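Local coordinates for protein ESSB (Geobacillus thermodenitrificans, PDB 2YNQ) that probably serves as an integral membrane component of the type VII secretion system, the chain being its extracellular domain, at residues P36-S49 against I69-Y83. Sequence-based numbering, arbitrary orientation.
Sequences PEDMPYVIQYELAS and ITLKTDEQYMLYWIY
Met-78 reaches from helix 75-83 as a knob into a hole lined by Tyr-41, Gln-44, Tyr-45 and Ala-48 of helix 41-49, knobs-into-holes packing between two helices whose axes approach to 8.5 Å at 41°. The Met-78 thioether meets the Tyr-41 ring obliquely, a Met-aromatic contact: CE is 3.4 Å from Tyr-41 CE1 and SD 4.6 Å from the ring centroid. Ala-48 CB packs on Met-78 CB. Farther along, Ile-82 CG1 lies against Ala-48 CA (3.8 Å), while its CG2 branch touches Pro-36 CB and Leu-47 CD2. Over one face of Tyr-45 sits Leu-71 CG, 4.0 Å from the ring centroid and 11° off its normal, a CH-pi contact.

Two hydrogen bonds join the segments directly, and a water joins them once more. Tyr-41 has CG anti to the backbone N, which swings the ring across to the 69-74 loop, where OH donates to Thr-73 O at 2.6 Å, just ahead of helix 75-83. A phenylalanine here would probably keep the packing on Met-78 and Leu-71 but leave Thr-73 O without this donor. The water donates to both Ser-49 OG and Ile-69 O, 2.8 Å from each. Gln-44 NE2 spends one N-H on Pro-36 O within its own segment and points the other at Glu-75 OE2, 3.1 Å away, meeting that oxygen on its anti side, 24° out of the carboxylate plane.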
loop_
_atom_site.group_PDB
_atom_site.type_symbol
_atom_site.label_atom_id
_atom_site.label_comp_id
_atom_site.label_asym_id
_atom_site.label_seq_id
_atom_site.Cartn_x
_atom_site.Cartn_y
_atom_site.Cartn_z
ATOM N N PRO D 36 -12.209 17.066 6.932
ATOM C CA PRO D 36 -13.071 15.892 7.051
ATOM C C PRO D 36 -13.949 15.899 8.300
ATOM O O PRO D 36 -15.035 15.333 8.273
ATOM C CB PRO D 36 -12.071 14.722 7.097
ATOM C CG PRO D 36 -10.810 15.316 7.524
ATOM C CD PRO D 36 -10.779 16.706 6.981
ATOM N N GLU D 37 -13.488 16.542 9.370
ATOM C CA GLU D 37 -14.194 16.536 10.641
ATOM C C GLU D 37 -15.536 17.280 10.539
ATOM O O GLU D 37 -16.465 16.994 11.279
ATOM C CB GLU D 37 -13.318 17.118 11.768
ATOM C CG GLU D 37 -11.931 16.449 11.955
ATOM C CD GLU D 37 -10.889 16.881 10.893
ATOM O OE1 GLU D 37 -11.044 17.935 10.241
ATOM O OE2 GLU D 37 -9.890 16.158 10.693
ATOM N N ASP D 38 -15.643 18.228 9.614
ATOM C CA ASP D 38 -16.893 18.964 9.480
ATOM C C ASP D 38 -17.836 18.444 8.388
ATOM O O ASP D 38 -18.917 18.993 8.184
ATOM C CB ASP D 38 -16.657 20.468 9.292
ATOM C CG ASP D 38 -17.785 21.290 9.902
ATOM O OD1 ASP D 38 -18.023 21.089 11.126
ATOM O OD2 ASP D 38 -18.455 22.082 9.171
ATOM N N MET D 39 -17.427 17.394 7.690
ATOM C CA MET D 39 -18.241 16.844 6.631
ATOM C C MET D 39 -19.473 16.127 7.174
ATOM O O MET D 39 -19.410 15.508 8.237
ATOM C CB MET D 39 -17.402 15.873 5.813
ATOM C CG MET D 39 -16.521 16.547 4.806
ATOM S SD MET D 39 -15.372 15.389 4.059
ATOM C CE MET D 39 -14.372 16.537 3.106
ATOM N N PRO D 40 -20.597 16.188 6.449
ATOM C CA PRO D 40 -21.692 15.307 6.813
ATOM C C PRO D 40 -21.252 13.842 6.722
ATOM O O PRO D 40 -20.387 13.473 5.903
ATOM C CB PRO D 40 -22.738 15.608 5.747
ATOM C CG PRO D 40 -22.422 17.015 5.329
ATOM C CD PRO D 40 -20.943 17.040 5.305
ATOM N N TYR D 41 -21.855 13.017 7.562
ATOM C CA TYR D 41 -21.499 11.618 7.697
ATOM C C TYR D 41 -21.498 10.862 6.357
ATOM O O TYR D 41 -20.564 10.115 6.057
ATOM C CB TYR D 41 -22.411 10.987 8.757
ATOM C CG TYR D 41 -22.210 9.511 8.987
ATOM C CD1 TYR D 41 -21.073 9.031 9.647
ATOM C CD2 TYR D 41 -23.158 8.590 8.553
ATOM C CE1 TYR D 41 -20.893 7.677 9.860
ATOM C CE2 TYR D 41 -22.979 7.230 8.768
ATOM C CZ TYR D 41 -21.849 6.782 9.414
ATOM O OH TYR D 41 -21.680 5.436 9.621
ATOM N N VAL D 42 -22.491 11.102 5.507
ATOM C CA VAL D 42 -22.503 10.459 4.196
ATOM C C VAL D 42 -21.294 10.889 3.355
ATOM O O VAL D 42 -20.780 10.100 2.559
ATOM C CB VAL D 42 -23.858 10.693 3.442
ATOM C CG1 VAL D 42 -24.113 12.180 3.147
ATOM C CG2 VAL D 42 -23.948 9.847 2.159
ATOM N N ILE D 43 -20.830 12.129 3.523
ATOM C CA ILE D 43 -19.698 12.619 2.738
ATOM C C ILE D 43 -18.386 12.038 3.307
ATOM O O ILE D 43 -17.521 11.585 2.558
ATOM C CB ILE D 43 -19.669 14.177 2.653
ATOM C CG1 ILE D 43 -20.998 14.746 2.094
ATOM C CG2 ILE D 43 -18.448 14.669 1.895
ATOM C CD1 ILE D 43 -21.435 14.252 0.705
ATOM N N GLN D 44 -18.260 12.017 4.633
ATOM C CA GLN D 44 -17.181 11.264 5.249
ATOM C C GLN D 44 -17.122 9.828 4.698
ATOM O O GLN D 44 -16.034 9.309 4.432
ATOM C CB GLN D 44 -17.327 11.252 6.775
ATOM C CG GLN D 44 -17.110 12.604 7.449
ATOM C CD GLN D 44 -17.454 12.549 8.923
ATOM O OE1 GLN D 44 -18.300 11.755 9.338
ATOM N NE2 GLN D 44 -16.809 13.395 9.724
ATOM N N TYR D 45 -18.295 9.209 4.518
ATOM C CA TYR D 45 -18.410 7.847 3.994
ATOM C C TYR D 45 -17.846 7.742 2.591
ATOM O O TYR D 45 -17.079 6.817 2.290
ATOM C CB TYR D 45 -19.877 7.384 3.986
ATOM C CG TYR D 45 -20.107 6.097 3.220
ATOM C CD1 TYR D 45 -19.634 4.885 3.713
ATOM C CD2 TYR D 45 -20.782 6.091 1.990
ATOM C CE1 TYR D 45 -19.825 3.696 3.002
ATOM C CE2 TYR D 45 -20.984 4.908 1.267
ATOM C CZ TYR D 45 -20.504 3.706 1.779
ATOM O OH TYR D 45 -20.679 2.501 1.097
ATOM N N GLU D 46 -18.239 8.687 1.733
ATOM C CA GLU D 46 -17.786 8.730 0.352
ATOM C C GLU D 46 -16.268 8.865 0.276
ATOM O O GLU D 46 -15.614 8.122 -0.476
ATOM C CB GLU D 46 -18.451 9.879 -0.432
ATOM C CG GLU D 46 -19.958 9.708 -0.675
ATOM C CD GLU D 46 -20.627 10.953 -1.318
ATOM O OE1 GLU D 46 -19.931 11.869 -1.816
ATOM O OE2 GLU D 46 -21.874 11.023 -1.329
ATOM N N LEU D 47 -15.720 9.816 1.033
ATOM C CA LEU D 47 -14.286 10.108 1.016
ATOM C C LEU D 47 -13.478 8.931 1.573
ATOM O O LEU D 47 -12.539 8.445 0.944
ATOM C CB LEU D 47 -13.991 11.383 1.811
ATOM C CG LEU D 47 -12.579 11.970 1.674
ATOM C CD1 LEU D 47 -12.147 12.084 0.188
ATOM C CD2 LEU D 47 -12.456 13.334 2.395
ATOM N N ALA D 48 -13.911 8.438 2.727
ATOM C CA ALA D 48 -13.218 7.373 3.403
ATOM C C ALA D 48 -13.265 6.129 2.553
ATOM O O ALA D 48 -12.248 5.440 2.417
ATOM C CB ALA D 48 -13.800 7.133 4.784
ATOM N N SER D 49 -14.412 5.854 1.937
ATOM C CA SER D 49 -14.488 4.682 1.063
ATOM C C SER D 49 -13.533 4.885 -0.061
ATOM O O SER D 49 -12.813 3.963 -0.428
ATOM C CB SER D 49 -15.888 4.408 0.490
ATOM O OG SER D 49 -16.832 4.269 1.528
ATOM N N ILE D 69 -15.721 -0.178 5.338
ATOM C CA ILE D 69 -16.436 1.085 5.589
ATOM C C ILE D 69 -17.889 0.985 5.123
ATOM O O ILE D 69 -18.155 0.662 3.967
ATOM C CB ILE D 69 -15.768 2.290 4.866
ATOM C CG1 ILE D 69 -14.254 2.352 5.138
ATOM C CG2 ILE D 69 -16.480 3.597 5.225
ATOM C CD1 ILE D 69 -13.846 3.267 6.261
ATOM N N THR D 70 -18.825 1.253 6.030
ATOM C CA THR D 70 -20.254 1.194 5.722
ATOM C C THR D 70 -20.947 2.386 6.348
ATOM O O THR D 70 -20.324 3.146 7.106
ATOM C CB THR D 70 -20.917 -0.070 6.300
ATOM O OG1 THR D 70 -21.084 0.098 7.713
ATOM C CG2 THR D 70 -20.094 -1.317 6.025
ATOM N N LEU D 71 -22.240 2.551 6.060
ATOM C CA LEU D 71 -22.990 3.634 6.692
ATOM C C LEU D 71 -23.412 3.292 8.115
ATOM O O LEU D 71 -24.199 4.011 8.723
ATOM C CB LEU D 71 -24.157 4.118 5.826
ATOM C CG LEU D 71 -23.627 5.012 4.698
ATOM C CD1 LEU D 71 -24.570 5.041 3.522
ATOM C CD2 LEU D 71 -23.288 6.428 5.175
ATOM N N LYS D 72 -22.854 2.205 8.644
ATOM C CA LYS D 72 -22.912 1.917 10.072
ATOM C C LYS D 72 -21.566 2.125 10.799
ATOM O O LYS D 72 -21.521 2.168 12.033
ATOM C CB LYS D 72 -23.442 0.504 10.294
ATOM C CG LYS D 72 -24.943 0.402 10.066
ATOM C CD LYS D 72 -25.385 -1.043 9.878
ATOM C CE LYS D 72 -26.751 -1.120 9.170
ATOM N NZ LYS D 72 -26.952 -2.457 8.527
ATOM N N THR D 73 -20.484 2.271 10.033
ATOM C CA THR D 73 -19.130 2.451 10.574
ATOM C C THR D 73 -19.003 3.775 11.365
ATOM O O THR D 73 -19.497 4.833 10.944
ATOM C CB THR D 73 -18.083 2.392 9.431
ATOM O OG1 THR D 73 -18.238 1.175 8.677
ATOM C CG2 THR D 73 -16.654 2.505 9.954
ATOM N N ASP D 74 -18.350 3.706 12.517
ATOM C CA ASP D 74 -18.141 4.876 13.361
ATOM C C ASP D 74 -17.269 5.947 12.674
ATOM O O ASP D 74 -16.296 5.631 11.982
ATOM C CB ASP D 74 -17.499 4.434 14.676
ATOM C CG ASP D 74 -17.449 5.537 15.698
ATOM O OD1 ASP D 74 -16.547 6.423 15.626
ATOM O OD2 ASP D 74 -18.340 5.526 16.579
ATOM N N GLU D 75 -17.630 7.207 12.894
ATOM C CA GLU D 75 -16.909 8.364 12.377
ATOM C C GLU D 75 -15.372 8.217 12.481
ATOM O O GLU D 75 -14.653 8.558 11.536
ATOM C CB GLU D 75 -17.380 9.645 13.094
ATOM C CG GLU D 75 -16.777 10.937 12.541
ATOM C CD GLU D 75 -17.160 12.202 13.338
ATOM O OE1 GLU D 75 -17.700 12.086 14.471
ATOM O OE2 GLU D 75 -16.894 13.321 12.831
ATOM N N GLN D 76 -14.886 7.714 13.614
ATOM C CA GLN D 76 -13.451 7.620 13.876
ATOM C C GLN D 76 -12.695 6.771 12.868
ATOM O O GLN D 76 -11.601 7.142 12.432
ATOM C CB GLN D 76 -13.199 7.096 15.274
ATOM C CG GLN D 76 -13.535 8.081 16.373
ATOM C CD GLN D 76 -13.522 7.408 17.729
ATOM O OE1 GLN D 76 -12.956 7.936 18.696
ATOM N NE2 GLN D 76 -14.128 6.213 17.807
ATOM N N TYR D 77 -13.291 5.652 12.476
ATOM C CA TYR D 77 -12.730 4.790 11.444
ATOM C C TYR D 77 -12.658 5.474 10.095
ATOM O O TYR D 77 -11.679 5.301 9.360
ATOM C CB TYR D 77 -13.492 3.474 11.346
ATOM C CG TYR D 77 -13.135 2.503 12.449
ATOM C CD1 TYR D 77 -12.021 1.665 12.326
ATOM C CD2 TYR D 77 -13.900 2.433 13.633
ATOM C CE1 TYR D 77 -11.675 0.777 13.347
ATOM C CE2 TYR D 77 -13.554 1.533 14.664
ATOM C CZ TYR D 77 -12.436 0.716 14.498
ATOM O OH TYR D 77 -12.073 -0.189 15.474
ATOM N N MET D 78 -13.672 6.270 9.785
ATOM C CA MET D 78 -13.663 7.042 8.560
ATOM C C MET D 78 -12.560 8.079 8.594
ATOM O O MET D 78 -11.812 8.224 7.627
ATOM C CB MET D 78 -15.028 7.701 8.339
ATOM C CG MET D 78 -16.122 6.668 8.042
ATOM S SD MET D 78 -17.731 7.432 7.752
ATOM C CE MET D 78 -18.783 5.985 7.719
ATOM N N LEU D 79 -12.429 8.775 9.722
ATOM C CA LEU D 79 -11.391 9.780 9.877
ATOM C C LEU D 79 -10.010 9.158 9.799
ATOM O O LEU D 79 -9.122 9.708 9.142
ATOM C CB LEU D 79 -11.567 10.562 11.182
ATOM C CG LEU D 79 -12.803 11.474 11.204
ATOM C CD1 LEU D 79 -13.063 12.098 12.620
ATOM C CD2 LEU D 79 -12.709 12.543 10.107
ATOM N N TYR D 80 -9.835 8.001 10.438
ATOM C CA TYR D 80 -8.577 7.270 10.354
ATOM C C TYR D 80 -8.158 7.080 8.893
ATOM O O TYR D 80 -7.050 7.451 8.512
ATOM C CB TYR D 80 -8.692 5.911 11.023
ATOM C CG TYR D 80 -7.462 5.070 10.806
ATOM C CD1 TYR D 80 -6.397 5.139 11.691
ATOM C CD2 TYR D 80 -7.351 4.208 9.705
ATOM C CE1 TYR D 80 -5.243 4.370 11.495
ATOM C CE2 TYR D 80 -6.206 3.433 9.505
ATOM C CZ TYR D 80 -5.152 3.527 10.407
ATOM O OH TYR D 80 -3.997 2.784 10.253
ATOM N N TRP D 81 -9.047 6.512 8.079
ATOM C CA TRP D 81 -8.688 6.199 6.700
ATOM C C TRP D 81 -8.496 7.434 5.839
ATOM O O TRP D 81 -7.659 7.437 4.927
ATOM C CB TRP D 81 -9.686 5.210 6.080
ATOM C CG TRP D 81 -9.449 3.831 6.646
ATOM C CD1 TRP D 81 -10.237 3.153 7.534
ATOM C CD2 TRP D 81 -8.293 2.998 6.409
ATOM N NE1 TRP D 81 -9.651 1.942 7.851
ATOM C CE2 TRP D 81 -8.469 1.818 7.159
ATOM C CE3 TRP D 81 -7.139 3.134 5.622
ATOM C CZ2 TRP D 81 -7.526 0.777 7.157
ATOM C CZ3 TRP D 81 -6.202 2.101 5.617
ATOM C CH2 TRP D 81 -6.404 0.938 6.380
ATOM N N ILE D 82 -9.247 8.490 6.137
ATOM C CA ILE D 82 -9.092 9.724 5.408
ATOM C C ILE D 82 -7.705 10.319 5.702
ATOM O O ILE D 82 -7.004 10.778 4.779
ATOM C CB ILE D 82 -10.219 10.736 5.737
ATOM C CG1 ILE D 82 -11.569 10.243 5.185
ATOM C CG2 ILE D 82 -9.852 12.129 5.201
ATOM C CD1 ILE D 82 -12.834 10.987 5.734
ATOM N N TYR D 83 -7.291 10.294 6.966
ATOM C CA TYR D 83 -5.942 10.806 7.288
ATOM C C TYR D 83 -4.835 9.932 6.752
ATOM O O TYR D 83 -3.780 10.441 6.328
ATOM C CB TYR D 83 -5.714 10.969 8.783
ATOM C CG TYR D 83 -6.654 11.908 9.478
ATOM C CD1 TYR D 83 -6.995 13.147 8.928
ATOM C CD2 TYR D 83 -7.172 11.567 10.726
ATOM C CE1 TYR D 83 -7.874 14.008 9.607
ATOM C CE2 TYR D 83 -8.025 12.408 11.407
ATOM C CZ TYR D 83 -8.377 13.626 10.841
ATOM O OH TYR D 83 -9.223 14.441 11.566
HETATM O O HOH W 1 -17.424 1.533 1.390
#